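Local structure of extracellular sialidase/neuraminidase, putative (Aspergillus fumigatus, 2XZI) at residues A304-I309 with F318-K323; A269-P274 with T291-S296; D3-A8 with W379-P384. The protein is a Kdnase, a sialidase-family glycoside hydrolase that probably releases the deaminated sialic acid Kdn from the ends of glycans. All coordinates share one frame; numbering follows the deposited sequence.

Contact 1. Residues A304-I309 with F318-K323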
loop_
_atom_site.group_PDB
_atom_site.type_symbol
_atom_site.label_atom_id
_atom_site.label_comp_id
_atom_site.label_asym_id
_atom_site.label_seq_id
_atom_site.Cartn_x
_atom_site.Cartn_y
_atom_site.Cartn_z
ATOM N N ALA A 304 -6.277 -15.487 2.164
ATOM C CA ALA A 304 -7.028 -15.537 3.408
ATOM C C ALA A 304 -7.251 -14.118 3.947
ATOM O O ALA A 304 -7.106 -13.872 5.132
ATOM C CB ALA A 304 -6.306 -16.414 4.447
ATOM N N MET A 305 -7.618 -13.194 3.064
ATOM C CA MET A 305 -7.707 -11.781 3.447
ATOM C C MET A 305 -8.710 -11.569 4.568
ATOM O O MET A 305 -9.851 -12.018 4.489
ATOM C CB MET A 305 -8.099 -10.900 2.251
ATOM C CG MET A 305 -7.084 -10.859 1.101
ATOM S SD MET A 305 -5.378 -10.561 1.592
ATOM C CE MET A 305 -5.477 -8.876 2.252
ATOM N N ARG A 306 -8.271 -10.863 5.610
ATOM C CA ARG A 306 -9.060 -10.658 6.811
ATOM C C ARG A 306 -8.837 -9.250 7.307
ATOM O O ARG A 306 -7.689 -8.863 7.545
ATOM C CB ARG A 306 -8.567 -11.616 7.885
ATOM C CG ARG A 306 -9.377 -11.605 9.185
ATOM C CD ARG A 306 -10.380 -12.761 9.224
ATOM N NE ARG A 306 -9.706 -14.060 9.272
ATOM C CZ ARG A 306 -9.132 -14.583 10.358
ATOM N NH1 ARG A 306 -9.141 -13.936 11.525
ATOM N NH2 ARG A 306 -8.529 -15.765 10.268
ATOM N N VAL A 307 -9.922 -8.503 7.473
ATOM C CA VAL A 307 -9.845 -7.163 8.063
ATOM C C VAL A 307 -10.232 -7.263 9.539
ATOM O O VAL A 307 -11.184 -7.973 9.868
ATOM C CB VAL A 307 -10.711 -6.138 7.274
ATOM C CG1 VAL A 307 -12.223 -6.445 7.376
ATOM C CG2 VAL A 307 -10.388 -4.723 7.734
ATOM N N ARG A 308 -9.496 -6.568 10.409
ATOM C CA ARG A 308 -9.658 -6.681 11.856
ATOM C C ARG A 308 -9.661 -5.335 12.551
ATOM O O ARG A 308 -9.116 -4.349 12.019
ATOM C CB ARG A 308 -8.478 -7.448 12.442
ATOM C CG ARG A 308 -8.244 -8.840 11.859
ATOM C CD ARG A 308 -6.964 -9.334 12.473
ATOM N NE ARG A 308 -6.416 -10.561 11.916
ATOM C CZ ARG A 308 -6.487 -11.746 12.510
ATOM N NH1 ARG A 308 -7.156 -11.884 13.660
ATOM N NH2 ARG A 308 -5.878 -12.789 11.957
ATOM N N ILE A 309 -10.207 -5.324 13.774
ATOM C CA ILE A 309 -10.242 -4.134 14.636
ATOM C C ILE A 309 -9.524 -4.411 15.957
ATOM O O ILE A 309 -9.702 -5.482 16.563
ATOM C CB ILE A 309 -11.685 -3.665 14.930
ATOM C CG1 ILE A 309 -12.446 -3.314 13.633
ATOM C CG2 ILE A 309 -11.709 -2.495 15.920
ATOM C CD1 ILE A 309 -13.992 -3.365 13.753
ATOM N N PHE A 318 -5.829 -7.731 18.117
ATOM C CA PHE A 318 -6.918 -7.524 17.170
ATOM C C PHE A 318 -7.956 -8.636 17.297
ATOM O O PHE A 318 -7.621 -9.777 17.663
ATOM C CB PHE A 318 -6.378 -7.475 15.733
ATOM C CG PHE A 318 -5.632 -6.214 15.412
ATOM C CD1 PHE A 318 -4.318 -6.036 15.827
ATOM C CD2 PHE A 318 -6.260 -5.185 14.718
ATOM C CE1 PHE A 318 -3.628 -4.860 15.553
ATOM C CE2 PHE A 318 -5.579 -3.997 14.453
ATOM C CZ PHE A 318 -4.265 -3.829 14.872
ATOM N N ASN A 319 -9.208 -8.312 17.003
ATOM C CA ASN A 319 -10.272 -9.314 17.008
ATOM C C ASN A 319 -10.111 -10.249 15.805
ATOM O O ASN A 319 -9.194 -10.091 14.994
ATOM C CB ASN A 319 -11.676 -8.680 17.085
ATOM C CG ASN A 319 -12.051 -7.798 15.862
ATOM O OD1 ASN A 319 -11.361 -7.750 14.838
ATOM N ND2 ASN A 319 -13.193 -7.118 15.977
ATOM N N TYR A 320 -10.990 -11.238 15.697
ATOM C CA TYR A 320 -10.968 -12.122 14.547
ATOM C C TYR A 320 -11.219 -11.320 13.267
ATOM O O TYR A 320 -10.542 -11.534 12.246
ATOM C CB TYR A 320 -12.016 -13.233 14.710
ATOM C CG TYR A 320 -12.055 -14.209 13.556
ATOM C CD1 TYR A 320 -12.676 -13.871 12.350
ATOM C CD2 TYR A 320 -11.457 -15.465 13.661
ATOM C CE1 TYR A 320 -12.707 -14.744 11.277
ATOM C CE2 TYR A 320 -11.493 -16.365 12.576
ATOM C CZ TYR A 320 -12.122 -15.985 11.393
ATOM O OH TYR A 320 -12.175 -16.833 10.305
ATOM N N GLY A 321 -12.207 -10.433 13.325
ATOM C CA GLY A 321 -12.538 -9.577 12.200
ATOM C C GLY A 321 -13.461 -10.284 11.240
ATOM O O GLY A 321 -14.341 -11.047 11.657
ATOM N N ARG A 322 -13.270 -10.024 9.954
ATOM C CA ARG A 322 -14.099 -10.634 8.931
ATOM C C ARG A 322 -13.280 -10.981 7.687
ATOM O O ARG A 322 -12.440 -10.205 7.238
ATOM C CB ARG A 322 -15.281 -9.732 8.572
ATOM C CG ARG A 322 -16.340 -10.448 7.747
ATOM C CD ARG A 322 -17.661 -9.718 7.716
ATOM N NE ARG A 322 -18.694 -10.612 7.194
ATOM C CZ ARG A 322 -19.994 -10.344 7.182
ATOM N NH1 ARG A 322 -20.464 -9.206 7.675
ATOM N NH2 ARG A 322 -20.834 -11.261 6.706
ATOM N N LYS A 323 -13.530 -12.162 7.142
ATOM C CA LYS A 323 -12.927 -12.552 5.882
ATOM C C LYS A 323 -13.517 -11.753 4.749
ATOM O O LYS A 323 -14.736 -11.656 4.623
ATOM C CB LYS A 323 -13.185 -14.034 5.591
ATOM C CG LYS A 323 -12.604 -14.970 6.593
ATOM C CD LYS A 323 -12.941 -16.399 6.171
ATOM C CE LYS A 323 -12.403 -17.414 7.149
ATOM N NZ LYS A 323 -12.770 -18.809 6.741
#

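Contact 2. Residues A269-P274 with T291-S296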
loop_
_atom_site.group_PDB
_atom_site.type_symbol
_atom_site.label_atom_id
_atom_site.label_comp_id
_atom_site.label_asym_id
_atom_site.label_seq_id
_atom_site.Cartn_x
_atom_site.Cartn_y
_atom_site.Cartn_z
ATOM N N ALA A 269 1.805 -13.244 17.583
ATOM C CA ALA A 269 1.197 -14.559 17.391
ATOM C C ALA A 269 -0.294 -14.479 17.044
ATOM O O ALA A 269 -0.884 -15.460 16.584
ATOM C CB ALA A 269 1.435 -15.440 18.624
ATOM N N GLY A 270 -0.887 -13.301 17.247
ATOM C CA GLY A 270 -2.297 -13.064 16.912
ATOM C C GLY A 270 -2.515 -12.735 15.437
ATOM O O GLY A 270 -3.663 -12.694 14.976
ATOM N N LEU A 271 -1.417 -12.530 14.703
ATOM C CA LEU A 271 -1.474 -12.079 13.299
ATOM C C LEU A 271 -0.624 -12.948 12.356
ATOM O O LEU A 271 0.470 -12.549 11.943
ATOM C CB LEU A 271 -1.061 -10.602 13.189
ATOM C CG LEU A 271 -1.892 -9.561 13.946
ATOM C CD1 LEU A 271 -1.241 -8.182 13.819
ATOM C CD2 LEU A 271 -3.371 -9.554 13.486
ATOM N N PRO A 272 -1.120 -14.149 12.024
ATOM C CA PRO A 272 -0.447 -14.982 11.030
ATOM C C PRO A 272 -0.289 -14.227 9.704
ATOM O O PRO A 272 -1.122 -13.384 9.360
ATOM C CB PRO A 272 -1.393 -16.187 10.901
ATOM C CG PRO A 272 -2.730 -15.666 11.314
ATOM C CD PRO A 272 -2.416 -14.717 12.431
ATOM N N ASP A 273 0.805 -14.504 9.005
ATOM C CA ASP A 273 1.102 -13.833 7.745
ATOM C C ASP A 273 1.961 -14.781 6.911
ATOM O O ASP A 273 2.818 -15.472 7.470
ATOM C CB ASP A 273 1.858 -12.533 8.025
ATOM C CG ASP A 273 2.130 -11.741 6.759
ATOM O OD1 ASP A 273 3.148 -12.002 6.088
ATOM O OD2 ASP A 273 1.291 -10.866 6.417
ATOM N N PRO A 274 1.763 -14.819 5.582
ATOM C CA PRO A 274 2.488 -15.769 4.726
ATOM C C PRO A 274 3.733 -15.151 4.086
ATOM O O PRO A 274 4.167 -15.612 3.050
ATOM C CB PRO A 274 1.439 -16.118 3.660
ATOM C CG PRO A 274 0.724 -14.768 3.448
ATOM C CD PRO A 274 0.681 -14.136 4.838
ATOM N N THR A 291 -8.115 0.809 15.768
ATOM C CA THR A 291 -7.108 0.616 14.747
ATOM C C THR A 291 -7.600 -0.547 13.914
ATOM O O THR A 291 -8.113 -1.544 14.455
ATOM C CB THR A 291 -5.737 0.256 15.352
ATOM O OG1 THR A 291 -5.337 1.252 16.299
ATOM C CG2 THR A 291 -4.664 0.173 14.286
ATOM N N ILE A 292 -7.469 -0.408 12.594
ATOM C CA ILE A 292 -7.856 -1.426 11.618
ATOM C C ILE A 292 -6.593 -2.065 11.017
ATOM O O ILE A 292 -5.603 -1.383 10.746
ATOM C CB ILE A 292 -8.709 -0.812 10.457
ATOM C CG1 ILE A 292 -9.732 0.244 10.938
ATOM C CG2 ILE A 292 -9.346 -1.935 9.628
ATOM C CD1 ILE A 292 -10.797 -0.260 11.946
ATOM N N PHE A 293 -6.633 -3.384 10.826
ATOM C CA PHE A 293 -5.530 -4.116 10.198
ATOM C C PHE A 293 -6.065 -5.041 9.107
ATOM O O PHE A 293 -7.150 -5.615 9.253
ATOM C CB PHE A 293 -4.743 -4.921 11.236
ATOM C CG PHE A 293 -3.560 -5.633 10.655
ATOM C CD1 PHE A 293 -2.420 -4.928 10.277
ATOM C CD2 PHE A 293 -3.591 -7.014 10.452
ATOM C CE1 PHE A 293 -1.324 -5.570 9.721
ATOM C CE2 PHE A 293 -2.489 -7.672 9.890
ATOM C CZ PHE A 293 -1.348 -6.942 9.521
ATOM N N LEU A 294 -5.305 -5.183 8.019
ATOM C CA LEU A 294 -5.681 -6.048 6.905
ATOM C C LEU A 294 -4.461 -6.777 6.370
ATOM O O LEU A 294 -3.434 -6.162 6.074
ATOM C CB LEU A 294 -6.277 -5.196 5.783
ATOM C CG LEU A 294 -6.696 -5.879 4.480
ATOM C CD1 LEU A 294 -7.691 -7.016 4.650
ATOM C CD2 LEU A 294 -7.287 -4.790 3.577
ATOM N N ASN A 295 -4.574 -8.099 6.250
ATOM C CA ASN A 295 -3.534 -8.917 5.619
ATOM C C ASN A 295 -4.149 -10.260 5.263
ATOM O O ASN A 295 -5.360 -10.464 5.439
ATOM C CB ASN A 295 -2.277 -9.073 6.519
ATOM C CG ASN A 295 -2.366 -10.255 7.500
ATOM O OD1 ASN A 295 -3.421 -10.525 8.079
ATOM N ND2 ASN A 295 -1.239 -10.954 7.682
ATOM N N SER A 296 -3.332 -11.155 4.710
ATOM C CA SER A 296 -3.806 -12.521 4.557
ATOM C C SER A 296 -3.514 -13.283 5.844
ATOM O O SER A 296 -2.352 -13.520 6.187
ATOM C CB SER A 296 -3.144 -13.216 3.381
ATOM O OG SER A 296 -3.742 -14.501 3.227
HETATM O O HOH W 1 -3.337 -12.118 10.423
HETATM O O HOH W 2 -0.403 -10.433 4.159
#

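Contact 3. Residues D3-A8 with W379-P384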
loop_
_atom_site.group_PDB
_atom_site.type_symbol
_atom_site.label_atom_id
_atom_site.label_comp_id
_atom_site.label_asym_id
_atom_site.label_seq_id
_atom_site.Cartn_x
_atom_site.Cartn_y
_atom_site.Cartn_z
ATOM N N ASP A 3 -19.522 -1.605 21.210
ATOM C CA ASP A 3 -19.211 -0.815 20.021
ATOM C C ASP A 3 -20.519 -0.503 19.316
ATOM O O ASP A 3 -21.154 -1.415 18.749
ATOM C CB ASP A 3 -18.233 -1.546 19.094
ATOM C CG ASP A 3 -17.731 -0.655 17.947
ATOM O OD1 ASP A 3 -18.421 0.313 17.590
ATOM O OD2 ASP A 3 -16.641 -0.920 17.402
ATOM N N PRO A 4 -20.925 0.780 19.351
ATOM C CA PRO A 4 -22.202 1.199 18.776
ATOM C C PRO A 4 -22.260 0.967 17.276
ATOM O O PRO A 4 -23.348 0.896 16.714
ATOM C CB PRO A 4 -22.246 2.708 19.064
ATOM C CG PRO A 4 -20.806 3.102 19.217
ATOM C CD PRO A 4 -20.184 1.934 19.906
ATOM N N ALA A 5 -21.101 0.859 16.626
ATOM C CA ALA A 5 -21.071 0.653 15.175
ATOM C C ALA A 5 -21.725 -0.650 14.730
ATOM O O ALA A 5 -22.242 -0.743 13.614
ATOM C CB ALA A 5 -19.642 0.702 14.667
ATOM N N LYS A 6 -21.711 -1.654 15.593
ATOM C CA LYS A 6 -22.326 -2.940 15.274
ATOM C C LYS A 6 -23.824 -2.795 14.997
ATOM O O LYS A 6 -24.395 -3.602 14.255
ATOM C CB LYS A 6 -22.054 -3.953 16.379
ATOM C CG LYS A 6 -22.445 -5.392 16.013
ATOM C CD LYS A 6 -21.966 -6.389 17.057
ATOM C CE LYS A 6 -22.239 -7.816 16.625
ATOM N NZ LYS A 6 -21.911 -8.789 17.720
ATOM N N SER A 7 -24.433 -1.744 15.554
ATOM C CA SER A 7 -25.877 -1.529 15.429
ATOM C C SER A 7 -26.266 -0.833 14.129
ATOM O O SER A 7 -27.442 -0.824 13.761
ATOM C CB SER A 7 -26.418 -0.761 16.640
ATOM O OG SER A 7 -26.362 -1.565 17.812
ATOM N N ALA A 8 -25.286 -0.245 13.434
ATOM C CA ALA A 8 -25.570 0.389 12.152
ATOM C C ALA A 8 -25.894 -0.713 11.141
ATOM O O ALA A 8 -25.519 -1.855 11.351
ATOM C CB ALA A 8 -24.374 1.196 11.674
ATOM N N TRP A 379 -20.191 -3.874 9.091
ATOM C CA TRP A 379 -19.947 -5.057 8.278
ATOM C C TRP A 379 -18.878 -5.954 8.917
ATOM O O TRP A 379 -19.056 -7.173 9.008
ATOM C CB TRP A 379 -19.596 -4.700 6.832
ATOM C CG TRP A 379 -19.413 -5.910 5.988
ATOM C CD1 TRP A 379 -20.389 -6.624 5.359
ATOM C CD2 TRP A 379 -18.179 -6.573 5.701
ATOM N NE1 TRP A 379 -19.840 -7.684 4.683
ATOM C CE2 TRP A 379 -18.483 -7.677 4.869
ATOM C CE3 TRP A 379 -16.840 -6.338 6.053
ATOM C CZ2 TRP A 379 -17.496 -8.552 4.388
ATOM C CZ3 TRP A 379 -15.856 -7.196 5.560
ATOM C CH2 TRP A 379 -16.190 -8.288 4.736
ATOM N N ILE A 380 -17.786 -5.365 9.394
ATOM C CA ILE A 380 -16.745 -6.162 10.038
ATOM C C ILE A 380 -17.284 -6.844 11.291
ATOM O O ILE A 380 -17.086 -8.047 11.488
ATOM C CB ILE A 380 -15.534 -5.309 10.451
ATOM C CG1 ILE A 380 -14.943 -4.571 9.241
ATOM C CG2 ILE A 380 -14.461 -6.187 11.102
ATOM C CD1 ILE A 380 -13.793 -3.582 9.585
ATOM N N LEU A 381 -17.949 -6.060 12.137
ATOM C CA LEU A 381 -18.429 -6.524 13.454
ATOM C C LEU A 381 -19.536 -7.571 13.406
ATOM O O LEU A 381 -19.682 -8.354 14.341
ATOM C CB LEU A 381 -18.868 -5.333 14.308
ATOM C CG LEU A 381 -17.729 -4.386 14.669
ATOM C CD1 LEU A 381 -18.310 -3.055 15.166
ATOM C CD2 LEU A 381 -16.792 -5.032 15.685
ATOM N N ASN A 382 -20.305 -7.585 12.324
ATOM C CA ASN A 382 -21.366 -8.567 12.142
ATOM C C ASN A 382 -20.904 -9.827 11.406
ATOM O O ASN A 382 -21.723 -10.656 10.995
ATOM C CB ASN A 382 -22.582 -7.891 11.505
ATOM C CG ASN A 382 -23.333 -7.037 12.515
ATOM O OD1 ASN A 382 -23.955 -7.562 13.442
ATOM N ND2 ASN A 382 -23.268 -5.714 12.360
ATOM N N GLY A 383 -19.588 -9.985 11.266
ATOM C CA GLY A 383 -19.007 -11.179 10.659
ATOM C C GLY A 383 -19.325 -12.414 11.498
ATOM O O GLY A 383 -19.444 -12.308 12.723
ATOM N N PRO A 384 -19.454 -13.580 10.848
ATOM C CA PRO A 384 -19.899 -14.819 11.497
ATOM C C PRO A 384 -18.867 -15.437 12.444
ATOM O O PRO A 384 -19.195 -16.373 13.165
ATOM C CB PRO A 384 -20.158 -15.746 10.305
ATOM C CG PRO A 384 -19.206 -15.291 9.285
ATOM C CD PRO A 384 -19.214 -13.788 9.410
HETATM O O HOH W 3 -18.677 -8.310 16.877
#

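Contact 1. Residues A304-I309 with F318-K323
The guanidinium of Arg306 lies flat on the ring of Tyr320, planes 7° apart and Arg306 CZ 3.7 Å from the ring centroid, a stacked cation-pi pair. At its edge, in plane, Arg306 NH1 gives a hydrogen bond to Tyr320 O (2.9 Å), so one residue supplies both the face and the edge partner and the group's rotation is fixed. Bends at both chi2 and chi3 fold the arginine back over the ring. The Arg308 guanidinium has Arg306 NH1 over one face, offset toward the rim, and at its edge Arg308 NH1 donates to Asn319 O (3.0 Å). The side chain and backbone of Asn319 together grip Ile309: Asn319 OD1 accepts from Ile309 N at 2.9 Å, almost straight (178°) although the donor stands above the carbonyl plane, while the backbone Asn319 N donates to Ile309 O (2.9 Å). Regular pairing resumes at Val307 and Arg322, joined by two backbone bonds. Gly321, between Asn319 and that pair, has positive phi and brings its CA to 3.1 Å from Val307 O, a CA-H...O contact. Beyond the pair, Arg322 reaches Trp379 O and Asp326. This is an antiparallel beta hairpin with an irregular outer arm, forming the outer edge of a four-stranded propeller blade.

Contact 2. Residues A269-P274 with T291-S296
Asn295 ND2 gives both of its hydrogens to the 269-274 segment: one bond runs to Pro272 O (3.0 Å, 173°) and the other to Asp273 OD2 (2.8 Å). Both acceptors lie close to the amide plane, so the pair of bonds holds the amide flat; the Asp273 carboxylate is nearly coplanar with it and accepts through the anti lone pair of OD2. With Asn295 CG between its backbone N and carbonyl carbon (chi1 87°), the amide is directed at the 269-274 segment. Alongside this polar group, Leu271 puts CD1 over one face of the Phe293 ring, toward the rim, and CD2 at 4.0 Å from Phe293 CD2. Pro274 CD rests against Ser296 O.

Two waters form the next layer. One donates to Pro272 O and Asn295 OD1, so the other end of the amide is also occupied; the second donates to Asp273 OD2 and accepts from Ser296 N. Farther out, Arg252 forms a salt bridge with Asp273 OD2, which would be expected to favour the charged carboxylate, and Asp273 OD1 accepts from Cys276 N. Ser296 OG bonds to Ser301 O. The chain turns corners at 269-271 and at 295, and no beta bridge joins the segments: this is packing between successive blades of a beta propeller, with the side chain of Pro274 about 6 Å from a bound deamino-alpha-neuraminic acid.

Contact 3. Residues D3-A8 with W379-P384
Leu381 CD1 is set against a carboxylate, 3.5 Å from Asp3 OD2, an unusual neighbour for a leucine methyl. The aspartate belongs to an Asx turn, in which Asp3 OD1 accepts from Ala5 N (2.9 Å), at the start of the 3-10 segment 4-7; the leucine closes the short helix 377-381 near the other end of the chain. The carboxylate is not left to the methyl: Asp3 OD1 also forms a salt bridge with Arg290, on strand 290-294, and Asp3 OD2 bonds to the hydroxyl of Tyr311, just after strand 305-310. With these polar partners, both carboxylate oxygens are hydrogen-bonded although a methyl lies against the group.

Leu381 points toward the N-terminal segment, and its CD1 also meets Ala5 CB at 4.0 Å. Lys6 passes over the end of the helix. Its CG is anti to the backbone N (chi1 -170°) and the chain runs on extended, which carries the CH2 groups past Leu381 CB and brings Lys6 CE to 3.5 Å from Leu381 O. A water donates to that same Leu381 O at 2.7 Å and accepts only a weak bond from Lys6 NZ, so the ammonium end is loosely tied here.

Asn382, the first residue to leave helical geometry, uses its amide ND2 for two bonds: Asn382 ND2 bonds Ser378 O of the preceding helix, and across the contact it donates to Lys6 O over 3.1 Å at 169°, with the donor in the carbonyl plane on a lone pair.

In the fold
Contacts 1 and 2 lie in series along the chain, centres about 7 Å apart, and both reach one four-stranded antiparallel sheet through strands 305-310 and 290-294, neighbours in it and probably hydrogen-bonded through Arg308 N and Phe293 O. Contact 2 links this sheet to the preceding one through 269-274, while contact 1 forms its outer edge at strand 322-323. Contact 3 joins the two chain ends, 371 residues apart, and spans both others in sequence. Its centre is about 12 Å from contact 1, which it touches through Arg322 and Trp379, and about 19 Å from contact 2, without touching. Contact 2 is nearest the bound ligand; contact 3 is peripheral, where strands 12-18 and 368-375 pair to close the propeller.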